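PDB 3K01: Acarbose/maltose binding protein GacH, which binds acarbose as the solute receptor of an ABC transporter, and probably recognises maltose as well. Local coordinates for residues W262-V267 with K354-A359; P111-G116 with Y134-V139; E91-A96 with E371-F376. All blocks are in the same frame, centred on the assembly; numbering follows the deposited sequence. Where two conformers were deposited one is given.

Interaction 1 of 3, residues W262-V267 with K354-A359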
loop_
_atom_site.group_PDB
_atom_site.type_symbol
_atom_site.label_atom_id
_atom_site.label_comp_id
_atom_site.label_asym_id
_atom_site.label_seq_id
_atom_site.Cartn_x
_atom_site.Cartn_y
_atom_site.Cartn_z
ATOM N N TRP A 262 0.464 -3.063 -9.103
ATOM C CA TRP A 262 1.274 -2.338 -10.070
ATOM C C TRP A 262 2.145 -3.265 -10.923
ATOM O O TRP A 262 2.694 -2.828 -11.941
ATOM C CB TRP A 262 2.173 -1.300 -9.355
ATOM C CG TRP A 262 2.984 -1.918 -8.287
ATOM C CD1 TRP A 262 4.180 -2.562 -8.440
ATOM C CD2 TRP A 262 2.660 -2.000 -6.896
ATOM N NE1 TRP A 262 4.620 -3.045 -7.231
ATOM C CE2 TRP A 262 3.706 -2.701 -6.263
ATOM C CE3 TRP A 262 1.587 -1.549 -6.121
ATOM C CZ2 TRP A 262 3.712 -2.973 -4.882
ATOM C CZ3 TRP A 262 1.601 -1.806 -4.728
ATOM C CH2 TRP A 262 2.649 -2.529 -4.134
ATOM N N ALA A 263 2.296 -4.525 -10.522
ATOM C CA ALA A 263 3.127 -5.499 -11.265
ATOM C C ALA A 263 2.379 -6.322 -12.305
ATOM O O ALA A 263 3.009 -7.031 -13.097
ATOM C CB ALA A 263 3.829 -6.437 -10.310
ATOM N N ILE A 264 1.051 -6.332 -12.234
ATOM C CA ILE A 264 0.235 -7.257 -13.036
ATOM C C ILE A 264 0.461 -7.108 -14.539
ATOM O O ILE A 264 0.665 -8.108 -15.221
ATOM C CB ILE A 264 -1.253 -7.118 -12.659
ATOM C CG1 ILE A 264 -1.509 -7.645 -11.230
ATOM C CG2 ILE A 264 -2.139 -7.831 -13.683
ATOM C CD1 ILE A 264 -1.436 -9.138 -11.072
ATOM N N GLU A 265 0.424 -5.891 -15.047
ATOM C CA GLU A 265 0.583 -5.738 -16.490
ATOM C C GLU A 265 1.968 -6.184 -16.952
ATOM O O GLU A 265 2.102 -6.853 -17.988
ATOM C CB GLU A 265 0.243 -4.314 -16.933
ATOM C CG GLU A 265 -1.259 -4.033 -16.809
ATOM C CD GLU A 265 -2.110 -5.001 -17.626
ATOM O OE1 GLU A 265 -1.828 -5.151 -18.833
ATOM O OE2 GLU A 265 -3.041 -5.638 -17.075
ATOM N N ASP A 266 3.007 -5.851 -16.191
ATOM C CA ASP A 266 4.333 -6.303 -16.554
ATOM C C ASP A 266 4.420 -7.835 -16.551
ATOM O O ASP A 266 5.034 -8.438 -17.443
ATOM C CB ASP A 266 5.378 -5.676 -15.619
ATOM C CG ASP A 266 6.805 -5.991 -16.041
ATOM O OD1 ASP A 266 7.136 -5.912 -17.240
ATOM O OD2 ASP A 266 7.618 -6.343 -15.165
ATOM N N VAL A 267 3.811 -8.480 -15.559
ATOM C CA VAL A 267 3.853 -9.941 -15.496
ATOM C C VAL A 267 3.198 -10.524 -16.742
ATOM O O VAL A 267 3.681 -11.498 -17.329
ATOM C CB VAL A 267 3.179 -10.488 -14.208
ATOM C CG1 VAL A 267 2.902 -11.994 -14.350
ATOM C CG2 VAL A 267 4.057 -10.153 -12.997
ATOM N N LYS A 354 -10.499 -9.569 -8.449
ATOM C CA LYS A 354 -10.415 -11.023 -8.315
ATOM C C LYS A 354 -9.036 -11.459 -7.832
ATOM O O LYS A 354 -8.914 -12.350 -6.989
ATOM C CB LYS A 354 -10.749 -11.716 -9.634
ATOM C CG LYS A 354 -12.208 -11.576 -9.998
ATOM C CD LYS A 354 -12.562 -12.273 -11.327
ATOM C CE LYS A 354 -11.811 -11.688 -12.530
ATOM N NZ LYS A 354 -12.253 -12.406 -13.794
ATOM N N PHE A 355 -7.988 -10.846 -8.383
ATOM C CA PHE A 355 -6.632 -11.181 -7.949
ATOM C C PHE A 355 -6.348 -10.772 -6.515
ATOM O O PHE A 355 -5.694 -11.536 -5.797
ATOM C CB PHE A 355 -5.573 -10.511 -8.816
ATOM C CG PHE A 355 -5.293 -11.174 -10.145
ATOM C CD1 PHE A 355 -5.107 -12.550 -10.238
ATOM C CD2 PHE A 355 -5.109 -10.395 -11.282
ATOM C CE1 PHE A 355 -4.783 -13.142 -11.463
ATOM C CE2 PHE A 355 -4.796 -11.000 -12.529
ATOM C CZ PHE A 355 -4.625 -12.357 -12.587
ATOM N N PHE A 356 -6.807 -9.584 -6.095
ATOM C CA PHE A 356 -6.294 -8.944 -4.871
ATOM C C PHE A 356 -7.173 -8.838 -3.673
ATOM O O PHE A 356 -6.682 -8.530 -2.596
ATOM C CB PHE A 356 -5.721 -7.551 -5.160
ATOM C CG PHE A 356 -4.366 -7.614 -5.775
ATOM C CD1 PHE A 356 -3.212 -7.653 -5.000
ATOM C CD2 PHE A 356 -4.255 -7.725 -7.142
ATOM C CE1 PHE A 356 -1.951 -7.776 -5.634
ATOM C CE2 PHE A 356 -3.016 -7.830 -7.747
ATOM C CZ PHE A 356 -1.882 -7.860 -6.976
ATOM N N LYS A 357 -8.478 -9.045 -3.809
ATOM C CA LYS A 357 -9.296 -8.838 -2.629
ATOM C C LYS A 357 -8.919 -9.739 -1.436
ATOM O O LYS A 357 -8.841 -9.240 -0.308
ATOM C CB LYS A 357 -10.787 -8.834 -2.942
ATOM C CG LYS A 357 -11.682 -8.405 -1.743
ATOM C CD LYS A 357 -11.192 -7.122 -1.036
ATOM C CE LYS A 357 -12.263 -6.449 -0.184
ATOM N NZ LYS A 357 -12.867 -7.317 0.809
ATOM N N PRO A 358 -8.663 -11.044 -1.654
ATOM C CA PRO A 358 -8.231 -11.817 -0.492
ATOM C C PRO A 358 -6.946 -11.281 0.152
ATOM O O PRO A 358 -6.814 -11.270 1.377
ATOM C CB PRO A 358 -8.041 -13.233 -1.071
ATOM C CG PRO A 358 -9.030 -13.268 -2.232
ATOM C CD PRO A 358 -8.889 -11.900 -2.845
ATOM N N ALA A 359 -6.016 -10.790 -0.666
ATOM C CA ALA A 359 -4.799 -10.169 -0.123
ATOM C C ALA A 359 -5.120 -8.890 0.659
ATOM O O ALA A 359 -4.589 -8.645 1.747
ATOM C CB ALA A 359 -3.831 -9.875 -1.260
#

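Interaction 2 of 3, residues P111-G116 with Y134-V139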
loop_
_atom_site.group_PDB
_atom_site.type_symbol
_atom_site.label_atom_id
_atom_site.label_comp_id
_atom_site.label_asym_id
_atom_site.label_seq_id
_atom_site.Cartn_x
_atom_site.Cartn_y
_atom_site.Cartn_z
ATOM N N PRO A 111 -19.372 18.015 6.965
ATOM C CA PRO A 111 -20.133 17.265 5.962
ATOM C C PRO A 111 -19.227 16.397 5.095
ATOM O O PRO A 111 -19.718 15.624 4.271
ATOM C CB PRO A 111 -20.768 18.370 5.115
ATOM C CG PRO A 111 -20.897 19.522 6.047
ATOM C CD PRO A 111 -19.704 19.450 6.957
ATOM N N ALA A 112 -17.897 16.460 5.203
ATOM C CA ALA A 112 -17.012 15.608 4.378
ATOM C C ALA A 112 -17.161 14.112 4.648
ATOM O O ALA A 112 -16.887 13.294 3.824
ATOM C CB ALA A 112 -15.543 16.013 4.560
ATOM N N LEU A 113 -17.549 13.768 5.856
ATOM C CA LEU A 113 -17.516 12.418 6.341
ATOM C C LEU A 113 -18.855 11.714 6.186
ATOM O O LEU A 113 -18.978 10.631 6.524
ATOM C CB LEU A 113 -17.022 12.386 7.826
ATOM C CG LEU A 113 -15.650 13.001 8.119
ATOM C CD1 LEU A 113 -15.267 12.703 9.521
ATOM C CD2 LEU A 113 -14.584 12.453 7.145
ATOM N N ASP A 114 -19.792 12.318 5.552
ATOM C CA ASP A 114 -21.143 11.718 5.424
ATOM C C ASP A 114 -21.213 10.247 4.928
ATOM O O ASP A 114 -22.107 9.547 5.349
ATOM C CB ASP A 114 -22.059 12.593 4.547
ATOM C CG ASP A 114 -22.319 13.982 5.137
ATOM O OD1 ASP A 114 -22.346 14.105 6.382
ATOM O OD2 ASP A 114 -22.483 14.940 4.340
ATOM N N ASP A 115 -20.290 9.736 4.129
ATOM C CA ASP A 115 -20.363 8.292 3.892
ATOM C C ASP A 115 -19.418 7.538 4.822
ATOM O O ASP A 115 -18.201 7.638 4.665
ATOM C CB ASP A 115 -20.034 7.971 2.433
ATOM C CG ASP A 115 -21.129 8.409 1.480
ATOM O OD1 ASP A 115 -22.250 8.694 1.951
ATOM O OD2 ASP A 115 -20.962 8.497 0.246
ATOM N N GLY A 116 -19.946 6.781 5.790
ATOM C CA GLY A 116 -19.097 6.533 6.962
ATOM C C GLY A 116 -18.475 5.167 7.310
ATOM O O GLY A 116 -17.251 5.045 7.351
ATOM N N TYR A 134 -8.406 13.424 9.135
ATOM C CA TYR A 134 -7.854 14.390 8.209
ATOM C C TYR A 134 -7.962 13.971 6.749
ATOM O O TYR A 134 -7.321 14.570 5.878
ATOM C CB TYR A 134 -6.383 14.675 8.548
ATOM C CG TYR A 134 -6.194 15.368 9.873
ATOM C CD1 TYR A 134 -6.304 16.755 9.956
ATOM C CD2 TYR A 134 -5.891 14.652 11.025
ATOM C CE1 TYR A 134 -6.125 17.411 11.176
ATOM C CE2 TYR A 134 -5.727 15.297 12.237
ATOM C CZ TYR A 134 -5.827 16.655 12.297
ATOM O OH TYR A 134 -5.659 17.307 13.517
ATOM N N ALA A 135 -8.743 12.939 6.471
ATOM C CA ALA A 135 -8.887 12.494 5.086
ATOM C C ALA A 135 -10.127 11.653 4.965
ATOM O O ALA A 135 -10.725 11.271 5.970
ATOM C CB ALA A 135 -7.635 11.685 4.621
ATOM N N VAL A 136 -10.473 11.339 3.721
ATOM C CA VAL A 136 -11.449 10.295 3.402
ATOM C C VAL A 136 -10.756 9.267 2.478
ATOM O O VAL A 136 -9.914 9.626 1.664
ATOM C CB VAL A 136 -12.738 10.832 2.728
ATOM C CG1 VAL A 136 -13.508 11.704 3.724
ATOM C CG2 VAL A 136 -12.425 11.631 1.456
ATOM N N PRO A 137 -11.118 7.987 2.601
ATOM C CA PRO A 137 -10.419 6.963 1.793
ATOM C C PRO A 137 -10.821 6.980 0.342
ATOM O O PRO A 137 -11.967 7.294 -0.010
ATOM C CB PRO A 137 -10.867 5.641 2.442
ATOM C CG PRO A 137 -11.401 6.033 3.810
ATOM C CD PRO A 137 -12.072 7.359 3.523
ATOM N N GLN A 138 -9.885 6.590 -0.514
ATOM C CA GLN A 138 -10.134 6.545 -1.955
ATOM C C GLN A 138 -9.841 5.149 -2.532
ATOM O O GLN A 138 -10.771 4.464 -2.978
ATOM C CB GLN A 138 -9.343 7.615 -2.677
ATOM C CG GLN A 138 -9.718 7.742 -4.135
ATOM C CD GLN A 138 -8.716 8.540 -4.897
ATOM O OE1 GLN A 138 -7.516 8.264 -4.807
ATOM N NE2 GLN A 138 -9.171 9.570 -5.647
ATOM N N VAL A 139 -8.578 4.708 -2.496
ATOM C CA VAL A 139 -8.245 3.363 -2.996
ATOM C C VAL A 139 -7.268 2.699 -2.032
ATOM O O VAL A 139 -6.553 3.368 -1.267
ATOM C CB VAL A 139 -7.626 3.393 -4.421
ATOM C CG1 VAL A 139 -8.627 3.898 -5.471
ATOM C CG2 VAL A 139 -6.397 4.220 -4.452
#

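Interaction 3 of 3, residues E91-A96 with E371-F376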
loop_
_atom_site.group_PDB
_atom_site.type_symbol
_atom_site.label_atom_id
_atom_site.label_comp_id
_atom_site.label_asym_id
_atom_site.label_seq_id
_atom_site.Cartn_x
_atom_site.Cartn_y
_atom_site.Cartn_z
ATOM N N GLU A 91 -1.221 9.962 -0.067
ATOM C CA GLU A 91 -0.921 8.555 0.123
ATOM C C GLU A 91 -1.230 8.223 1.580
ATOM O O GLU A 91 -1.246 9.118 2.425
ATOM C CB GLU A 91 0.538 8.307 -0.222
ATOM C CG GLU A 91 0.869 6.877 -0.572
ATOM C CD GLU A 91 1.519 6.115 0.572
ATOM O OE1 GLU A 91 1.931 6.728 1.593
ATOM O OE2 GLU A 91 1.645 4.882 0.441
ATOM N N VAL A 92 -1.496 6.956 1.899
ATOM C CA VAL A 92 -1.907 6.638 3.263
ATOM C C VAL A 92 -0.948 7.187 4.338
ATOM O O VAL A 92 -1.402 7.686 5.372
ATOM C CB VAL A 92 -2.177 5.145 3.491
ATOM C CG1 VAL A 92 -3.433 4.677 2.732
ATOM C CG2 VAL A 92 -0.961 4.249 3.163
ATOM N N ALA A 93 0.359 7.096 4.119
ATOM C CA ALA A 93 1.342 7.597 5.102
ATOM C C ALA A 93 1.403 9.123 5.103
ATOM O O ALA A 93 1.843 9.741 6.082
ATOM C CB ALA A 93 2.740 7.036 4.822
ATOM N N TRP A 94 0.976 9.753 4.012
ATOM C CA TRP A 94 1.082 11.209 3.907
ATOM C C TRP A 94 0.038 11.905 4.776
ATOM O O TRP A 94 0.212 13.090 5.069
ATOM C CB TRP A 94 0.938 11.707 2.476
ATOM C CG TRP A 94 1.995 11.275 1.514
ATOM C CD1 TRP A 94 3.048 10.430 1.747
ATOM C CD2 TRP A 94 2.023 11.612 0.129
ATOM N NE1 TRP A 94 3.747 10.251 0.569
ATOM C CE2 TRP A 94 3.142 10.970 -0.434
ATOM C CE3 TRP A 94 1.211 12.409 -0.694
ATOM C CZ2 TRP A 94 3.457 11.078 -1.799
ATOM C CZ3 TRP A 94 1.533 12.528 -2.048
ATOM C CH2 TRP A 94 2.654 11.867 -2.573
ATOM N N VAL A 95 -1.040 11.226 5.166
ATOM C CA VAL A 95 -2.028 11.872 6.025
ATOM C C VAL A 95 -1.367 12.339 7.313
ATOM O O VAL A 95 -1.465 13.527 7.648
ATOM C CB VAL A 95 -3.215 10.950 6.309
ATOM C CG1 VAL A 95 -4.207 11.645 7.260
ATOM C CG2 VAL A 95 -3.907 10.584 5.010
ATOM N N ALA A 96 -0.697 11.447 8.028
ATOM C CA ALA A 96 -0.035 11.840 9.268
ATOM C C ALA A 96 1.139 12.774 8.996
ATOM O O ALA A 96 1.388 13.689 9.786
ATOM C CB ALA A 96 0.423 10.637 10.027
ATOM N N GLU A 371 6.368 10.185 11.573
ATOM C CA GLU A 371 7.606 9.551 11.135
ATOM C C GLU A 371 7.400 8.214 10.452
ATOM O O GLU A 371 8.367 7.482 10.260
ATOM C CB GLU A 371 8.515 9.327 12.347
ATOM C CG GLU A 371 8.849 10.584 13.118
ATOM C CD GLU A 371 7.865 10.882 14.244
ATOM O OE1 GLU A 371 6.733 10.311 14.303
ATOM O OE2 GLU A 371 8.260 11.714 15.098
ATOM N N GLY A 372 6.162 7.881 10.079
ATOM C CA GLY A 372 5.917 6.549 9.504
ATOM C C GLY A 372 6.877 6.188 8.385
ATOM O O GLY A 372 7.424 5.088 8.371
ATOM N N ASN A 373 7.089 7.097 7.448
ATOM C CA ASN A 373 7.948 6.764 6.312
ATOM C C ASN A 373 9.425 6.649 6.687
ATOM O O ASN A 373 10.159 5.847 6.086
ATOM C CB ASN A 373 7.668 7.684 5.111
ATOM C CG ASN A 373 6.549 7.134 4.201
ATOM O OD1 ASN A 373 6.169 5.955 4.284
ATOM N ND2 ASN A 373 6.026 7.993 3.323
ATOM N N ALA A 374 9.834 7.365 7.729
ATOM C CA ALA A 374 11.203 7.319 8.215
ATOM C C ALA A 374 11.523 5.946 8.827
ATOM O O ALA A 374 12.682 5.595 9.000
ATOM C CB ALA A 374 11.422 8.429 9.253
ATOM N N LEU A 375 10.502 5.166 9.149
ATOM C CA LEU A 375 10.714 3.841 9.747
ATOM C C LEU A 375 11.231 2.819 8.728
ATOM O O LEU A 375 11.703 1.751 9.136
ATOM C CB LEU A 375 9.420 3.311 10.381
ATOM C CG LEU A 375 8.842 4.205 11.469
ATOM C CD1 LEU A 375 7.603 3.538 12.045
ATOM C CD2 LEU A 375 9.866 4.505 12.571
ATOM N N PHE A 376 11.156 3.130 7.431
ATOM C CA PHE A 376 11.561 2.156 6.416
ATOM C C PHE A 376 13.066 2.054 6.245
ATOM O O PHE A 376 13.587 0.959 6.040
ATOM C CB PHE A 376 10.879 2.480 5.077
ATOM C CG PHE A 376 9.431 2.092 5.047
ATOM C CD1 PHE A 376 9.064 0.756 4.958
ATOM C CD2 PHE A 376 8.451 3.069 5.109
ATOM C CE1 PHE A 376 7.722 0.384 4.924
ATOM C CE2 PHE A 376 7.099 2.716 5.095
ATOM C CZ PHE A 376 6.736 1.376 4.998
#

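Interaction 1 of 3, residues W262-V267 with K354-A359
This is a small, wholly apolar helix-to-helix contact in the interior of a bacterial extracellular solute-binding protein, where I264 of the short helix 264-268 is received by two consecutive phenylalanines, F355 and F356, of helix 351-360. The backbones stay well apart, with the CA atoms of I264 and F355 9.4 Å from each other, and side chains alone bridge the gap. One isoleucine serves two rings because its longer branch points at both. With CG1 anti to the carbonyl carbon (chi1 -69°) and CD1 turned off the extended line (chi2 -72°), the branch presents two carbons to the opposing helix. F355 takes the methyl obliquely, I264 CD1 lying 3.9 Å from F355 CD2. F356 arrives from the direction opposite to the isoleucine. Beyond these three, F355 also packs on L279 and V281 of strand 279-283, while I264 touches F146 and F356 touches A144 of the long strand 132-148. No polar atom takes part across the contact: the direct join between the two segments is purely van der Waals, and sheet residues pack against both sides of it. I264 CG1 meets the edge of the F356 ring, in the ring plane, 3.8 Å from CE2.

Interaction 2 of 3, residues P111-G116 with Y134-V139
The irregular turn through A112 and L113 passes beside strand 132-148 at V136, the CA atoms of L113 and V136 lying 7.1 Å apart, and no hydrogen bond joins the two backbones. The side-chain contact centres on one methyl of V136, CG1. It is anti to the carbonyl carbon (chi1 -66°), and from there it meets two different kinds of surface. The first is apolar: L113 CD2 comes within 3.7 Å of V136 CG1, the two side chains running obliquely to one another. The second is the polar backbone of the turn, for A112 O also lies 3.7 Å from V136 CG1, a simple van der Waals approach. The CB of L113 does not itself head for the strand; it is the far end of the side chain that swings in, and its CD2 also grazes the backbone at A135 O, 4.2 Å away. On the strand side the loop meets chiefly V136. That residue is placed by backbone hydrogen bonding to L300 of strand 293-302. A112 packs on V316 of helix 309-320 and D114 adds a salt bridge to K317, so the loop packs against both helix 309-320 and strand 132-148, which also touch each other through V136 and V316.

Interaction 3 of 3, residues E91-A96 with E371-F376
A93 and W94, in the first turn of helix 92-100, meet a single side chain, N373, from the short 3-10 segment just before helix 376-387. The approach is close: the CA atoms of A93 and G372 lie 6.4 Å apart. Read in sequence order, the first segment begins with E91, the N-cap residue where strand 87-91 gives way to the helix. Two conformers of E91 were deposited; in the one described here OE1 accepts from A93 N at 3.0 Å, from well above the carboxylate plane, so this cap may not be permanent. V92 follows and ties the helix start to the sheet through a backbone hydrogen bond with G297. A93 then supplies the centre of the contact. Its methyl sits above the amide plane of N373, displaced from CG and nearly equidistant from the two polar ends, CB being 3.6 Å from N373 OD1 and 3.7 Å from N373 ND2. W94 starts in another direction, its CB pointing away, yet the indole comes back within range: CG is anti to the carbonyl carbon (chi1 -64°), and the ring edge at CD1 stands 4.2 Å from N373 ND2. Indole and amide planes are nearly perpendicular, at 88°. The same indole meets W298 edge-to-face, while N373 also touches R366. Across the two segments, therefore, the amide makes only van der Waals contacts, with a methyl and a ring edge, which probably constrain its direction less than a hydrogen bond would.

In the fold
The three contacts form a series in burial and chemistry. Interactions 1 and 2 are interior, whereas interaction 3 is only partly buried and is the one in which a side-chain amide does the touching. Interaction 1 joins two helices through aliphatic and aromatic carbons; interaction 2 sets a loop on a strand and adds a backbone oxygen to the apolar pair. None uses a hydrogen bond between its segments. Strand 132-148 links the first two, packing against I264 and F356 of interaction 1 and forming one side of interaction 2. Interactions 2 and 3 touch directly, V95 packing on Y134 and A135, while interactions 1 and 3 lie on opposite sides of the chain's centre, about 23 Å apart between centres.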